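Local coordinates for F-actin-capping protein subunit alpha (Dictyostelium discoideum, PDB 4AKR) that caps the fast-growing barbed ends of actin filaments independently of calcium, blocking subunit exchange there without severing the filament, at residues A161-T172 / N185-E196. Numbering follows the deposited sequence.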
# COMPACT_ATOMS: atom_id res chain seq x y z
N ALA A 161 5.81 -5.50 15.38
CA ALA A 161 6.40 -6.24 14.29
C ALA A 161 6.19 -5.45 13.00
O ALA A 161 6.48 -5.94 11.91
CB ALA A 161 5.76 -7.61 14.20
N PHE A 162 5.68 -4.23 13.14
CA PHE A 162 5.44 -3.34 12.00
C PHE A 162 4.51 -3.83 10.90
O PHE A 162 4.75 -3.56 9.73
CB PHE A 162 6.77 -2.97 11.36
CG PHE A 162 7.70 -2.25 12.28
CD1 PHE A 162 7.56 -0.89 12.49
CD2 PHE A 162 8.72 -2.95 12.93
CE1 PHE A 162 8.43 -0.21 13.35
CE2 PHE A 162 9.59 -2.29 13.78
CZ PHE A 162 9.44 -0.91 14.00
N TYR A 163 3.45 -4.55 11.25
CA TYR A 163 2.56 -5.00 10.21
C TYR A 163 1.13 -5.18 10.66
O TYR A 163 0.85 -5.30 11.86
CB TYR A 163 3.06 -6.31 9.59
CG TYR A 163 2.82 -7.54 10.43
CD1 TYR A 163 1.65 -8.28 10.29
CD2 TYR A 163 3.77 -7.98 11.35
CE1 TYR A 163 1.43 -9.42 11.04
CE2 TYR A 163 3.55 -9.12 12.11
CZ TYR A 163 2.38 -9.84 11.95
OH TYR A 163 2.17 -10.99 12.68
N SER A 164 0.22 -5.18 9.69
CA SER A 164 -1.20 -5.36 9.95
C SER A 164 -1.83 -5.99 8.73
O SER A 164 -1.22 -6.05 7.66
CB SER A 164 -1.89 -4.02 10.25
OG SER A 164 -1.97 -3.21 9.09
N GLY A 165 -3.05 -6.48 8.89
CA GLY A 165 -3.74 -7.09 7.78
C GLY A 165 -5.20 -7.32 8.09
O GLY A 165 -5.61 -7.29 9.24
N ARG A 166 -5.99 -7.54 7.04
CA ARG A 166 -7.40 -7.82 7.19
C ARG A 166 -7.85 -8.65 6.01
O ARG A 166 -7.29 -8.55 4.91
CB ARG A 166 -8.23 -6.52 7.24
CG ARG A 166 -9.73 -6.78 7.42
CD ARG A 166 -10.57 -5.50 7.41
NE ARG A 166 -10.49 -4.72 8.65
CZ ARG A 166 -10.93 -5.14 9.84
NH1 ARG A 166 -11.49 -6.34 9.97
NH2 ARG A 166 -10.84 -4.34 10.89
N TRP A 167 -8.83 -9.50 6.25
CA TRP A 167 -9.42 -10.34 5.21
C TRP A 167 -10.91 -10.12 5.34
O TRP A 167 -11.48 -10.29 6.43
CB TRP A 167 -9.08 -11.82 5.43
CG TRP A 167 -9.71 -12.75 4.40
CD1 TRP A 167 -11.05 -12.96 4.20
CD2 TRP A 167 -9.03 -13.58 3.45
NE1 TRP A 167 -11.24 -13.87 3.19
CE2 TRP A 167 -10.01 -14.26 2.71
CE3 TRP A 167 -7.67 -13.80 3.15
CZ2 TRP A 167 -9.69 -15.16 1.69
CZ3 TRP A 167 -7.36 -14.70 2.14
CH2 TRP A 167 -8.36 -15.36 1.42
N ARG A 168 -11.55 -9.72 4.25
CA ARG A 168 -12.98 -9.48 4.24
C ARG A 168 -13.64 -10.31 3.14
O ARG A 168 -13.20 -10.29 2.00
CB ARG A 168 -13.28 -8.00 3.97
CG ARG A 168 -13.07 -7.08 5.15
CD ARG A 168 -13.21 -5.63 4.72
NE ARG A 168 -12.05 -5.20 3.94
CZ ARG A 168 -11.97 -4.06 3.26
NH1 ARG A 168 -13.00 -3.23 3.26
NH2 ARG A 168 -10.87 -3.76 2.60
N SER A 169 -14.68 -11.04 3.52
CA SER A 169 -15.45 -11.85 2.58
C SER A 169 -16.92 -11.51 2.75
O SER A 169 -17.43 -11.48 3.87
CB SER A 169 -15.26 -13.35 2.85
OG SER A 169 -13.99 -13.81 2.45
N VAL A 170 -17.59 -11.22 1.64
CA VAL A 170 -19.02 -10.92 1.67
C VAL A 170 -19.66 -11.74 0.56
O VAL A 170 -19.47 -11.46 -0.63
CB VAL A 170 -19.31 -9.42 1.43
CG1 VAL A 170 -20.81 -9.20 1.30
CG2 VAL A 170 -18.77 -8.59 2.60
N TRP A 171 -20.39 -12.78 0.96
CA TRP A 171 -21.07 -13.67 0.02
C TRP A 171 -22.57 -13.45 0.10
O TRP A 171 -23.17 -13.57 1.18
CB TRP A 171 -20.78 -15.14 0.31
CG TRP A 171 -19.41 -15.59 -0.09
CD1 TRP A 171 -18.27 -15.51 0.65
CD2 TRP A 171 -19.03 -16.11 -1.37
NE1 TRP A 171 -17.20 -15.95 -0.09
CE2 TRP A 171 -17.64 -16.33 -1.33
CE3 TRP A 171 -19.73 -16.42 -2.55
CZ2 TRP A 171 -16.93 -16.83 -2.42
CZ3 TRP A 171 -19.03 -16.92 -3.63
CH2 TRP A 171 -17.64 -17.12 -3.56
N THR A 172 -23.17 -13.15 -1.04
CA THR A 172 -24.60 -12.91 -1.11
C THR A 172 -25.24 -14.08 -1.82
O THR A 172 -24.97 -14.30 -3.00
CB THR A 172 -24.87 -11.63 -1.87
OG1 THR A 172 -24.19 -10.55 -1.21
CG2 THR A 172 -26.36 -11.35 -1.93
N ASN A 185 -22.82 -14.82 -4.95
CA ASN A 185 -21.87 -13.86 -5.49
C ASN A 185 -20.97 -13.44 -4.36
O ASN A 185 -21.44 -12.88 -3.36
CB ASN A 185 -22.59 -12.63 -6.05
CG ASN A 185 -23.33 -12.92 -7.34
OD1 ASN A 185 -24.45 -12.45 -7.55
ND2 ASN A 185 -22.71 -13.71 -8.22
N GLY A 186 -19.68 -13.70 -4.52
CA GLY A 186 -18.74 -13.35 -3.49
C GLY A 186 -17.76 -12.27 -3.88
O GLY A 186 -17.34 -12.16 -5.03
N LYS A 187 -17.42 -11.44 -2.89
CA LYS A 187 -16.46 -10.37 -3.07
C LYS A 187 -15.47 -10.48 -1.91
O LYS A 187 -15.83 -10.26 -0.76
CB LYS A 187 -17.15 -9.01 -3.07
CG LYS A 187 -16.19 -7.85 -3.20
CD LYS A 187 -16.90 -6.51 -3.14
CE LYS A 187 -15.92 -5.37 -3.34
NZ LYS A 187 -16.61 -4.05 -3.28
N VAL A 188 -14.23 -10.84 -2.24
CA VAL A 188 -13.19 -11.00 -1.24
C VAL A 188 -12.17 -9.86 -1.36
O VAL A 188 -11.77 -9.49 -2.46
CB VAL A 188 -12.45 -12.34 -1.44
CG1 VAL A 188 -11.41 -12.52 -0.35
CG2 VAL A 188 -13.44 -13.47 -1.42
N GLN A 189 -11.75 -9.30 -0.23
CA GLN A 189 -10.76 -8.23 -0.22
C GLN A 189 -9.71 -8.54 0.82
O GLN A 189 -10.04 -8.80 1.98
CB GLN A 189 -11.39 -6.87 0.10
CG GLN A 189 -12.02 -6.16 -1.08
CD GLN A 189 -12.63 -4.82 -0.69
OE1 GLN A 189 -13.65 -4.77 -0.02
NE2 GLN A 189 -11.99 -3.73 -1.12
N VAL A 190 -8.44 -8.50 0.42
CA VAL A 190 -7.34 -8.79 1.33
C VAL A 190 -6.39 -7.61 1.40
O VAL A 190 -5.98 -7.06 0.37
CB VAL A 190 -6.57 -10.05 0.88
CG1 VAL A 190 -5.53 -10.43 1.92
CG2 VAL A 190 -7.54 -11.19 0.63
N ASN A 191 -6.03 -7.23 2.61
CA ASN A 191 -5.14 -6.09 2.81
C ASN A 191 -4.00 -6.42 3.77
O ASN A 191 -4.22 -7.01 4.82
CB ASN A 191 -5.94 -4.91 3.36
CG ASN A 191 -7.06 -4.48 2.43
OD1 ASN A 191 -6.84 -3.73 1.48
ND2 ASN A 191 -8.26 -4.98 2.68
N VAL A 192 -2.79 -6.04 3.39
CA VAL A 192 -1.63 -6.25 4.24
C VAL A 192 -0.77 -4.99 4.18
O VAL A 192 -0.56 -4.43 3.11
CB VAL A 192 -0.78 -7.47 3.80
CG1 VAL A 192 0.44 -7.60 4.70
CG2 VAL A 192 -1.62 -8.73 3.88
N HIS A 193 -0.28 -4.59 5.34
CA HIS A 193 0.54 -3.40 5.50
C HIS A 193 1.78 -3.74 6.33
O HIS A 193 1.67 -4.19 7.48
CB HIS A 193 -0.30 -2.32 6.21
CG HIS A 193 0.44 -1.05 6.49
ND1 HIS A 193 1.40 -0.53 5.64
CD2 HIS A 193 0.31 -0.15 7.50
CE1 HIS A 193 1.81 0.64 6.11
NE2 HIS A 193 1.17 0.89 7.24
N TYR A 194 2.95 -3.53 5.73
CA TYR A 194 4.22 -3.78 6.39
C TYR A 194 4.94 -2.44 6.40
O TYR A 194 5.11 -1.82 5.36
CB TYR A 194 5.05 -4.79 5.61
CG TYR A 194 6.39 -5.06 6.25
CD1 TYR A 194 7.49 -4.25 5.94
CD2 TYR A 194 6.55 -6.07 7.19
CE1 TYR A 194 8.72 -4.45 6.55
CE2 TYR A 194 7.79 -6.29 7.81
CZ TYR A 194 8.87 -5.47 7.48
OH TYR A 194 10.11 -5.66 8.06
N PHE A 195 5.37 -1.99 7.58
CA PHE A 195 6.01 -0.69 7.64
C PHE A 195 7.30 -0.53 8.44
O PHE A 195 7.46 0.43 9.18
CB PHE A 195 4.97 0.34 8.09
CG PHE A 195 4.17 -0.08 9.30
CD1 PHE A 195 3.04 -0.88 9.15
CD2 PHE A 195 4.54 0.33 10.58
CE1 PHE A 195 2.29 -1.28 10.25
CE2 PHE A 195 3.80 -0.06 11.70
CZ PHE A 195 2.67 -0.86 11.53
N GLU A 196 8.23 -1.48 8.30
CA GLU A 196 9.51 -1.34 8.98
C GLU A 196 10.44 -0.71 7.97
O GLU A 196 10.72 -1.30 6.93
CB GLU A 196 10.06 -2.69 9.44
CG GLU A 196 11.42 -2.53 10.11
CD GLU A 196 11.86 -3.77 10.87
OE1 GLU A 196 11.06 -4.72 10.96
OE2 GLU A 196 13.01 -3.78 11.37
O HOH W 1 -9.72 -6.91 3.92
O HOH W 2 -21.42 -10.21 -2.03
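F162 to T172 and N185 to F195 form a long β-hairpin, in which strands 163-172 and 185-194 run antiparallel, their axes 4.6 Å apart at closest approach and their N-to-C directions 178° apart. Ten backbone bonds join S164, R166, R168, V170 and T172 reciprocally to H193, N191, Q189, K187 and N185; beyond them F195 N reaches F162 O at 2.7 Å.

W171 lies flat over G186, whose CA sits 3.5 Å from the six-membered ring's centroid; a β-carbon on G186 would collide with that ring. At chi1 178° the W167 indole reaches V190, whose CG2 lies over the six-membered ring, 3.6 Å from W167 CE3, and V188 CG1 touches W167 CZ2 at 3.8 Å. W167 NE1 donates to S169 OG (2.8 Å) close to the indole plane; S169 OG also bonds E232. On the face of R168 and Q189, the Q189 amide stacks on the guanidinium, planes 28° apart, and a water bridges R168 NE to Q189 O; NH1 goes on to S54 O.

The F195 ring lies under F162, with F162 O over its face and F162 CB 4.3 Å from its centroid. E196 CG packs over the F162 ring. An alanine in place of F195 would probably open a gap beneath the F162 carbonyl and CB, and leave the basic side chain of the partner subunit without its cation-pi mate.

Strands 145-158 and 198-213 flank the hairpin in the five-stranded sheet. Helix 217-248 packs on the W171 and V188 face, where E232 accepts from W171 NE1, while Q55 bonds R166 NE on the opposite face.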